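Local coordinates for VAO-type flavoprotein oxidase VAO615 (Myceliophthora thermophila, PDB 6F72), which probably acts as an oxidoreductase that carries bicovalently bound FAD and reacts rapidly with molecular oxygen once reduced, although no substrate has been identified, at residues A[252-257]-A[277-282]; A[458-463]-A[468-473]; A[82-87]-A[482-487]. All coordinates share one frame; numbering follows the deposited sequence.

Interaction 1: residues A[252-257]-A[277-282]; sequences LEWEVV and ALSGGG
In Trp254 and Leu278 alike CG stands anti to the carbonyl carbon (chi1 -67° and -74°), which brings the indole from strand 251-257 and the leucine from the end of helix 272-278 together in a buried helix-on-sheet layer of the PCMH-type FAD-binding domain. The position of Leu278 CB identifies a CH-pi contact: it lies 3.6 Å from the centroid of the five-membered ring of Trp254 and 18° off the ring normal, hence over the face. Farther along the same leucine, CD1 reaches CG1 of Val256 at 3.7 Å, so one side chain spans two inward-facing strand residues. At the indole edge the N-H of Trp254 NE1 runs almost straight, in the ring plane, to Ser279 OG at 3.0 Å. That hydroxyl is also hydrogen-bonded to Tyr275 O of the helix, and the two partners together restrict its rotation. A leucine in place of Trp254 would probably deprive Ser279 OG of its N-H donor and leave a gap above Leu278 CB. Val289 and Met292 of strand 288-298 also pack on the indole, and the Leu278 side chain comes within about 6 Å of FAD. Beyond the pyrrole ring, Trp254 CZ2 rests 3.4 Å from Leu278 O.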
loop_
_atom_site.group_PDB
_atom_site.type_symbol
_atom_site.label_atom_id
_atom_site.label_comp_id
_atom_site.label_asym_id
_atom_site.label_seq_id
_atom_site.Cartn_x
_atom_site.Cartn_y
_atom_site.Cartn_z
ATOM N N LEU A 252 15.916 7.314 6.427
ATOM C CA LEU A 252 16.910 8.049 7.202
ATOM C C LEU A 252 16.254 9.147 8.032
ATOM O O LEU A 252 16.574 9.318 9.204
ATOM C CB LEU A 252 18.010 8.608 6.294
ATOM C CG LEU A 252 18.752 7.626 5.387
ATOM C CD1 LEU A 252 19.575 8.397 4.372
ATOM C CD2 LEU A 252 19.643 6.687 6.201
ATOM N N GLU A 253 15.336 9.889 7.409
ATOM C CA GLU A 253 14.695 11.059 8.010
ATOM C C GLU A 253 13.267 11.148 7.547
ATOM O O GLU A 253 12.975 10.745 6.430
ATOM C CB GLU A 253 15.400 12.339 7.565
ATOM C CG GLU A 253 16.813 12.447 8.115
ATOM C CD GLU A 253 17.516 13.726 7.715
ATOM O OE1 GLU A 253 16.878 14.802 7.769
ATOM O OE2 GLU A 253 18.714 13.643 7.382
ATOM N N TRP A 254 12.407 11.663 8.428
ATOM C CA TRP A 254 11.042 12.077 8.107
ATOM C C TRP A 254 10.961 13.561 8.401
ATOM O O TRP A 254 11.325 13.996 9.497
ATOM C CB TRP A 254 10.006 11.382 8.994
ATOM C CG TRP A 254 9.874 9.901 8.787
ATOM C CD1 TRP A 254 10.326 8.905 9.625
ATOM C CD2 TRP A 254 9.239 9.246 7.687
ATOM N NE1 TRP A 254 10.013 7.669 9.103
ATOM C CE2 TRP A 254 9.349 7.848 7.913
ATOM C CE3 TRP A 254 8.594 9.702 6.514
ATOM C CZ2 TRP A 254 8.832 6.904 7.018
ATOM C CZ3 TRP A 254 8.095 8.761 5.621
ATOM C CH2 TRP A 254 8.208 7.379 5.881
ATOM N N GLU A 255 10.467 14.323 7.428
ATOM C CA GLU A 255 10.107 15.710 7.647
ATOM C C GLU A 255 8.586 15.769 7.760
ATOM O O GLU A 255 7.878 15.235 6.916
ATOM C CB GLU A 255 10.620 16.571 6.499
ATOM C CG GLU A 255 10.275 18.048 6.624
ATOM C CD GLU A 255 10.380 18.796 5.314
ATOM O OE1 GLU A 255 10.756 18.188 4.287
ATOM O OE2 GLU A 255 10.080 20.014 5.314
ATOM N N VAL A 256 8.112 16.384 8.841
ATOM C CA VAL A 256 6.717 16.314 9.257
ATOM C C VAL A 256 6.172 17.636 9.786
ATOM O O VAL A 256 6.932 18.531 10.150
ATOM C CB VAL A 256 6.459 15.219 10.352
ATOM C CG1 VAL A 256 7.086 13.883 9.987
ATOM C CG2 VAL A 256 6.888 15.677 11.744
ATOM N N VAL A 257 4.839 17.724 9.798
ATOM C CA VAL A 257 4.090 18.664 10.624
ATOM C C VAL A 257 3.247 17.838 11.598
ATOM O O VAL A 257 2.486 16.944 11.200
ATOM C CB VAL A 257 3.176 19.600 9.800
ATOM C CG1 VAL A 257 2.465 20.588 10.714
ATOM C CG2 VAL A 257 3.974 20.353 8.744
ATOM N N ALA A 277 8.000 5.181 15.234
ATOM C CA ALA A 277 6.581 5.055 14.917
ATOM C C ALA A 277 6.285 5.235 13.439
ATOM O O ALA A 277 5.555 4.433 12.877
ATOM C CB ALA A 277 5.745 6.025 15.748
ATOM N N LEU A 278 6.857 6.273 12.815
ATOM C CA LEU A 278 6.647 6.529 11.388
ATOM C C LEU A 278 7.267 5.480 10.452
ATOM O O LEU A 278 6.811 5.317 9.314
ATOM C CB LEU A 278 7.104 7.938 10.986
ATOM C CG LEU A 278 6.263 9.157 11.374
ATOM C CD1 LEU A 278 7.111 10.407 11.178
ATOM C CD2 LEU A 278 4.964 9.276 10.567
ATOM N N SER A 279 8.294 4.783 10.930
ATOM C CA SER A 279 9.016 3.800 10.124
ATOM C C SER A 279 8.412 2.387 10.321
ATOM O O SER A 279 9.028 1.501 10.952
ATOM C CB SER A 279 10.519 3.832 10.486
ATOM O OG SER A 279 11.131 5.095 10.227
ATOM N N GLY A 280 7.204 2.186 9.795
ATOM C CA GLY A 280 6.519 0.885 9.892
ATOM C C GLY A 280 5.305 0.846 10.800
ATOM O O GLY A 280 4.578 -0.161 10.803
ATOM N N GLY A 281 5.045 1.932 11.533
ATOM C CA GLY A 281 3.875 2.030 12.421
ATOM C C GLY A 281 2.563 2.433 11.744
ATOM O O GLY A 281 1.533 2.568 12.418
ATOM N N GLY A 282 2.613 2.654 10.434
ATOM C CA GLY A 282 1.435 3.049 9.652
ATOM C C GLY A 282 1.252 4.546 9.426
ATOM O O GLY A 282 1.526 5.367 10.307
#

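Interaction 2: residues A[458-463]-A[468-473]; sequences KPHPAN and AWRTGM
The main chains bearing His460 and Asn463 on one side and Arg470 on the other stay well apart, the nearest CA atoms, those of Asn463 and Trp469, being 12.0 Å from each other, so the segments are bridged by side chains and one water. Arg470 bends at its second torsion (chi2 -61°) and then extends across to the loop, where its guanidinium lies flat on the imidazole of His460. His460 NE2 comes to 3.2 Å from Arg470 NH2, but from above the guanidinium face and at a poor angle, which marks stacking and not a hydrogen bond. The edge of the guanidinium is used differently: an in-plane water accepts from Arg470 NH2 at 2.7 Å and donates to Asn463 OD1 at 2.6 Å. Asp249 OD1 forms a salt bridge with NH2 and also receives the amide N-H of Asn463 ND2, probably offsetting the arginine charge, while NH1 binds Val455 O. The 19° tilt between the imidazole and guanidinium planes and the 4.2 Å between their centres are those of parallel arginine-aromatic stacking, which here pins the surface loop between strand 448-452 and helix 468-471 back onto that short helix.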
loop_
_atom_site.group_PDB
_atom_site.type_symbol
_atom_site.label_atom_id
_atom_site.label_comp_id
_atom_site.label_asym_id
_atom_site.label_seq_id
_atom_site.Cartn_x
_atom_site.Cartn_y
_atom_site.Cartn_z
ATOM N N LYS A 458 19.925 -7.609 8.255
ATOM C CA LYS A 458 20.492 -6.519 7.480
ATOM C C LYS A 458 20.526 -5.294 8.378
ATOM O O LYS A 458 19.645 -5.127 9.238
ATOM C CB LYS A 458 19.621 -6.220 6.282
ATOM C CG LYS A 458 19.608 -7.318 5.248
ATOM C CD LYS A 458 18.406 -7.110 4.356
ATOM C CE LYS A 458 18.575 -7.919 3.097
ATOM N NZ LYS A 458 18.218 -9.345 3.317
ATOM N N PRO A 459 21.536 -4.426 8.194
ATOM C CA PRO A 459 21.610 -3.275 9.088
ATOM C C PRO A 459 20.548 -2.245 8.712
ATOM O O PRO A 459 20.375 -1.947 7.533
ATOM C CB PRO A 459 23.028 -2.718 8.846
ATOM C CG PRO A 459 23.716 -3.704 7.938
ATOM C CD PRO A 459 22.626 -4.413 7.200
ATOM N N HIS A 460 19.826 -1.755 9.714
ATOM C CA HIS A 460 18.866 -0.665 9.561
ATOM C C HIS A 460 18.760 -0.045 10.951
ATOM O O HIS A 460 19.065 -0.722 11.922
ATOM C CB HIS A 460 17.487 -1.212 9.102
ATOM C CG HIS A 460 16.882 -2.173 10.075
ATOM N ND1 HIS A 460 16.131 -1.762 11.152
ATOM C CD2 HIS A 460 16.987 -3.519 10.183
ATOM C CE1 HIS A 460 15.780 -2.810 11.873
ATOM N NE2 HIS A 460 16.276 -3.892 11.298
ATOM N N PRO A 461 18.329 1.227 11.065
ATOM C CA PRO A 461 18.026 1.765 12.401
ATOM C C PRO A 461 16.843 1.059 13.061
ATOM O O PRO A 461 15.998 0.466 12.356
ATOM C CB PRO A 461 17.623 3.215 12.109
ATOM C CG PRO A 461 18.266 3.538 10.798
ATOM C CD PRO A 461 18.174 2.259 10.018
ATOM N N ALA A 462 16.766 1.156 14.391
ATOM C CA ALA A 462 15.585 0.721 15.136
ATOM C C ALA A 462 14.312 1.345 14.527
ATOM O O ALA A 462 14.272 2.539 14.221
ATOM C CB ALA A 462 15.702 1.086 16.600
ATOM N N ASN A 463 13.303 0.507 14.324
ATOM C CA ASN A 463 11.999 0.939 13.804
ATOM C C ASN A 463 10.881 0.048 14.364
ATOM O O ASN A 463 11.166 -0.912 15.089
ATOM C CB ASN A 463 12.005 1.057 12.270
ATOM C CG ASN A 463 12.257 -0.257 11.563
ATOM O OD1 ASN A 463 11.626 -1.275 11.867
ATOM N ND2 ASN A 463 13.155 -0.237 10.580
ATOM N N ALA A 468 7.151 -10.161 12.706
ATOM C CA ALA A 468 6.807 -11.203 11.719
ATOM C C ALA A 468 7.524 -10.981 10.386
ATOM O O ALA A 468 7.879 -11.936 9.706
ATOM C CB ALA A 468 5.295 -11.294 11.505
ATOM N N TRP A 469 7.777 -9.718 10.038
ATOM C CA TRP A 469 8.615 -9.417 8.882
ATOM C C TRP A 469 9.983 -10.114 8.934
ATOM O O TRP A 469 10.447 -10.626 7.917
ATOM C CB TRP A 469 8.798 -7.919 8.720
ATOM C CG TRP A 469 7.622 -7.183 8.137
ATOM C CD1 TRP A 469 6.747 -6.377 8.809
ATOM C CD2 TRP A 469 7.206 -7.169 6.760
ATOM N NE1 TRP A 469 5.826 -5.837 7.931
ATOM C CE2 TRP A 469 6.076 -6.319 6.673
ATOM C CE3 TRP A 469 7.677 -7.794 5.593
ATOM C CZ2 TRP A 469 5.398 -6.081 5.457
ATOM C CZ3 TRP A 469 7.013 -7.557 4.383
ATOM C CH2 TRP A 469 5.875 -6.704 4.326
ATOM N N ARG A 470 10.618 -10.157 10.106
ATOM C CA ARG A 470 11.962 -10.762 10.222
ATOM C C ARG A 470 11.955 -12.296 10.079
ATOM O O ARG A 470 12.869 -12.882 9.489
ATOM C CB ARG A 470 12.675 -10.341 11.523
ATOM C CG ARG A 470 12.632 -8.847 11.827
ATOM C CD ARG A 470 13.301 -8.011 10.744
ATOM N NE ARG A 470 13.170 -6.585 11.019
ATOM C CZ ARG A 470 13.355 -5.614 10.127
ATOM N NH1 ARG A 470 13.689 -5.894 8.874
ATOM N NH2 ARG A 470 13.215 -4.351 10.504
ATOM N N THR A 471 10.927 -12.930 10.623
ATOM C CA THR A 471 10.771 -14.386 10.493
ATOM C C THR A 471 10.000 -14.781 9.217
ATOM O O THR A 471 10.094 -15.926 8.762
ATOM C CB THR A 471 10.119 -15.005 11.749
ATOM O OG1 THR A 471 8.889 -14.332 12.022
ATOM C CG2 THR A 471 11.036 -14.881 12.972
ATOM N N GLY A 472 9.267 -13.822 8.635
ATOM C CA GLY A 472 8.477 -14.050 7.423
ATOM C C GLY A 472 9.288 -14.381 6.190
ATOM O O GLY A 472 10.430 -13.916 6.045
ATOM N N MET A 473 8.695 -15.203 5.319
ATOM C CA MET A 473 9.269 -15.538 4.021
ATOM C C MET A 473 8.324 -15.150 2.856
ATOM O O MET A 473 8.789 -14.762 1.776
ATOM C CB MET A 473 9.633 -17.025 3.970
ATOM C CG MET A 473 10.624 -17.379 2.876
ATOM S SD MET A 473 11.149 -19.101 2.712
ATOM C CE MET A 473 9.709 -19.842 1.973
HETATM O O HOH W 1 12.638 -3.394 13.005
#

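Interaction 3: residues A[82-87]-A[482-487]; sequences SSWDIS and WDWDAS
The indole of Trp484 has Asp85 at its edge, close to the ring plane, and Trp482 on one face, where NE1 of Trp482 sits 3.1 Å above the plane of Trp484 and over its centre. The carboxylate of Asp85 is nearly coplanar with the indole, at 6°, which places its oxygens along the pyrrole edge. Trp484 NE1 donates to Asp85 OD1 at 2.8 Å in a nearly straight bond, meeting the syn lone pair of that oxygen. Beside this bond, Asp85 OD2 lies 3.2 Å from Trp484 CD1, further evidence of an edge-on approach. Gln101 NE2 also donates to OD1, so two bonds grip one oxygen and restrict the carboxylate's rotation; they would probably stabilise its ionised form.

Trp84 adds an apolar contact. Its CG, anti to the backbone N (chi1 -168°), turns the indole toward Trp484 and brings CD1 to 3.8 Å from Trp484 CZ2. The planes of the two indoles are inclined at 64°, an oblique pairing. Trp84 NE1 is taken up by Gln104 OE1.

Trp84 and Asp85 lie in a type I beta turn from Ser83 to Ile86, and Trp484 in another from Asp483 to Ala486. The second is reinforced by an Asx turn, in which Asp483 OD1 accepts from Asp485 N at 3.0 Å. Helix 101-104 supplies both glutamines and touches Trp482 and Trp484. The first loop leads on to Ser87, which touches FAD, and the second runs from strand 472-480 to Ser487, the N-cap of helix 488-508.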
loop_
_atom_site.group_PDB
_atom_site.type_symbol
_atom_site.label_atom_id
_atom_site.label_comp_id
_atom_site.label_asym_id
_atom_site.label_seq_id
_atom_site.Cartn_x
_atom_site.Cartn_y
_atom_site.Cartn_z
ATOM N N SER A 82 -13.498 2.531 -19.185
ATOM C CA SER A 82 -12.609 1.479 -19.680
ATOM C C SER A 82 -11.399 1.168 -18.787
ATOM O O SER A 82 -10.852 0.068 -18.872
ATOM C CB SER A 82 -12.159 1.775 -21.106
ATOM O OG SER A 82 -11.438 2.988 -21.146
ATOM N N SER A 83 -10.996 2.116 -17.931
ATOM C CA SER A 83 -9.844 1.924 -17.036
ATOM C C SER A 83 -10.134 2.179 -15.549
ATOM O O SER A 83 -9.197 2.308 -14.751
ATOM C CB SER A 83 -8.674 2.800 -17.505
ATOM O OG SER A 83 -8.279 2.450 -18.819
ATOM N N TRP A 84 -11.416 2.235 -15.181
ATOM C CA TRP A 84 -11.834 2.604 -13.816
ATOM C C TRP A 84 -11.344 1.648 -12.726
ATOM O O TRP A 84 -11.035 2.072 -11.593
ATOM C CB TRP A 84 -13.350 2.722 -13.734
ATOM C CG TRP A 84 -13.817 3.365 -12.475
ATOM C CD1 TRP A 84 -14.288 2.739 -11.363
ATOM C CD2 TRP A 84 -13.838 4.769 -12.187
ATOM N NE1 TRP A 84 -14.622 3.657 -10.398
ATOM C CE2 TRP A 84 -14.350 4.916 -10.871
ATOM C CE3 TRP A 84 -13.483 5.918 -12.914
ATOM C CZ2 TRP A 84 -14.532 6.170 -10.266
ATOM C CZ3 TRP A 84 -13.648 7.174 -12.309
ATOM C CH2 TRP A 84 -14.166 7.286 -10.994
ATOM N N ASP A 85 -11.277 0.366 -13.073
ATOM C CA ASP A 85 -10.797 -0.676 -12.150
ATOM C C ASP A 85 -9.277 -0.939 -12.238
ATOM O O ASP A 85 -8.785 -1.970 -11.766
ATOM C CB ASP A 85 -11.615 -1.965 -12.348
ATOM C CG ASP A 85 -13.099 -1.773 -12.066
ATOM O OD1 ASP A 85 -13.491 -0.861 -11.298
ATOM O OD2 ASP A 85 -13.882 -2.560 -12.612
ATOM N N ILE A 86 -8.548 0.014 -12.826
ATOM C CA ILE A 86 -7.080 -0.012 -12.926
ATOM C C ILE A 86 -6.521 1.145 -12.073
ATOM O O ILE A 86 -7.184 2.174 -11.902
ATOM C CB ILE A 86 -6.610 0.063 -14.423
ATOM C CG1 ILE A 86 -7.285 -1.031 -15.302
ATOM C CG2 ILE A 86 -5.079 0.103 -14.583
ATOM C CD1 ILE A 86 -7.001 -2.487 -14.936
ATOM N N SER A 87 -5.334 0.947 -11.493
ATOM C CA SER A 87 -4.586 2.043 -10.846
ATOM C C SER A 87 -3.967 2.893 -11.953
ATOM O O SER A 87 -2.965 2.518 -12.563
ATOM C CB SER A 87 -3.522 1.511 -9.871
ATOM O OG SER A 87 -4.106 0.634 -8.922
ATOM N N TRP A 482 -13.779 -6.281 -7.666
ATOM C CA TRP A 482 -15.091 -5.639 -7.664
ATOM C C TRP A 482 -15.858 -6.092 -8.907
ATOM O O TRP A 482 -15.255 -6.458 -9.923
ATOM C CB TRP A 482 -14.910 -4.134 -7.662
ATOM C CG TRP A 482 -16.147 -3.342 -7.533
ATOM C CD1 TRP A 482 -16.865 -2.785 -8.551
ATOM C CD2 TRP A 482 -16.819 -2.983 -6.318
ATOM N NE1 TRP A 482 -17.936 -2.109 -8.049
ATOM C CE2 TRP A 482 -17.939 -2.202 -6.684
ATOM C CE3 TRP A 482 -16.588 -3.242 -4.958
ATOM C CZ2 TRP A 482 -18.831 -1.668 -5.741
ATOM C CZ3 TRP A 482 -17.477 -2.709 -4.014
ATOM C CH2 TRP A 482 -18.589 -1.928 -4.417
ATOM N N ASP A 483 -17.184 -6.093 -8.821
ATOM C CA ASP A 483 -18.017 -6.519 -9.936
ATOM C C ASP A 483 -19.127 -5.501 -10.141
ATOM O O ASP A 483 -20.070 -5.411 -9.340
ATOM C CB ASP A 483 -18.569 -7.937 -9.703
ATOM C CG ASP A 483 -19.353 -8.483 -10.894
ATOM O OD1 ASP A 483 -19.524 -7.795 -11.938
ATOM O OD2 ASP A 483 -19.816 -9.628 -10.767
ATOM N N TRP A 484 -18.995 -4.741 -11.229
ATOM C CA TRP A 484 -19.950 -3.694 -11.566
ATOM C C TRP A 484 -21.339 -4.199 -12.018
ATOM O O TRP A 484 -22.295 -3.418 -12.036
ATOM C CB TRP A 484 -19.338 -2.731 -12.585
ATOM C CG TRP A 484 -18.296 -1.829 -11.966
ATOM C CD1 TRP A 484 -16.958 -1.826 -12.229
ATOM C CD2 TRP A 484 -18.517 -0.814 -10.975
ATOM N NE1 TRP A 484 -16.325 -0.860 -11.474
ATOM C CE2 TRP A 484 -17.254 -0.226 -10.690
ATOM C CE3 TRP A 484 -19.659 -0.327 -10.312
ATOM C CZ2 TRP A 484 -17.099 0.819 -9.767
ATOM C CZ3 TRP A 484 -19.511 0.712 -9.395
ATOM C CH2 TRP A 484 -18.226 1.270 -9.120
ATOM N N ASP A 485 -21.446 -5.486 -12.366
ATOM C CA ASP A 485 -22.745 -6.126 -12.675
ATOM C C ASP A 485 -23.488 -6.645 -11.450
ATOM O O ASP A 485 -24.691 -6.939 -11.525
ATOM C CB ASP A 485 -22.552 -7.310 -13.614
ATOM C CG ASP A 485 -22.030 -6.917 -14.962
ATOM O OD1 ASP A 485 -22.168 -5.750 -15.372
ATOM O OD2 ASP A 485 -21.481 -7.799 -15.642
ATOM N N ALA A 486 -22.766 -6.827 -10.349
ATOM C CA ALA A 486 -23.333 -7.371 -9.120
ATOM C C ALA A 486 -24.091 -6.264 -8.400
ATOM O O ALA A 486 -23.909 -5.096 -8.704
ATOM C CB ALA A 486 -22.219 -7.948 -8.235
ATOM N N SER A 487 -24.933 -6.628 -7.442
ATOM C CA SER A 487 -25.619 -5.634 -6.624
ATOM C C SER A 487 -24.702 -5.006 -5.549
ATOM O O SER A 487 -23.659 -5.579 -5.220
ATOM C CB SER A 487 -26.861 -6.250 -5.984
ATOM O OG SER A 487 -26.502 -7.061 -4.890
#

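Overall arrangement
From the N terminus, residues 82-87 come first, but their partner 482-487 lies 395 residues later, so interaction 3 closes a loop that encompasses both other contacts. Within it, interaction 1 closes a short loop from strand 251-257 to the end of helix 272-278, and interaction 2 a still shorter one from 458-463 to helix 468-471. These two follow in series without crossing. They adjoin in space, with centres 16 Å apart and Ser279 O packed 3.3 Å from Asn463 CB, thereby joining the FAD-binding region to the chain entering strand 472-480. Interaction 3, centred 34 and 36 Å from interactions 1 and 2 and on the opposite side of the chain's centre, ties an N-terminal loop to the approach to helix 488-508.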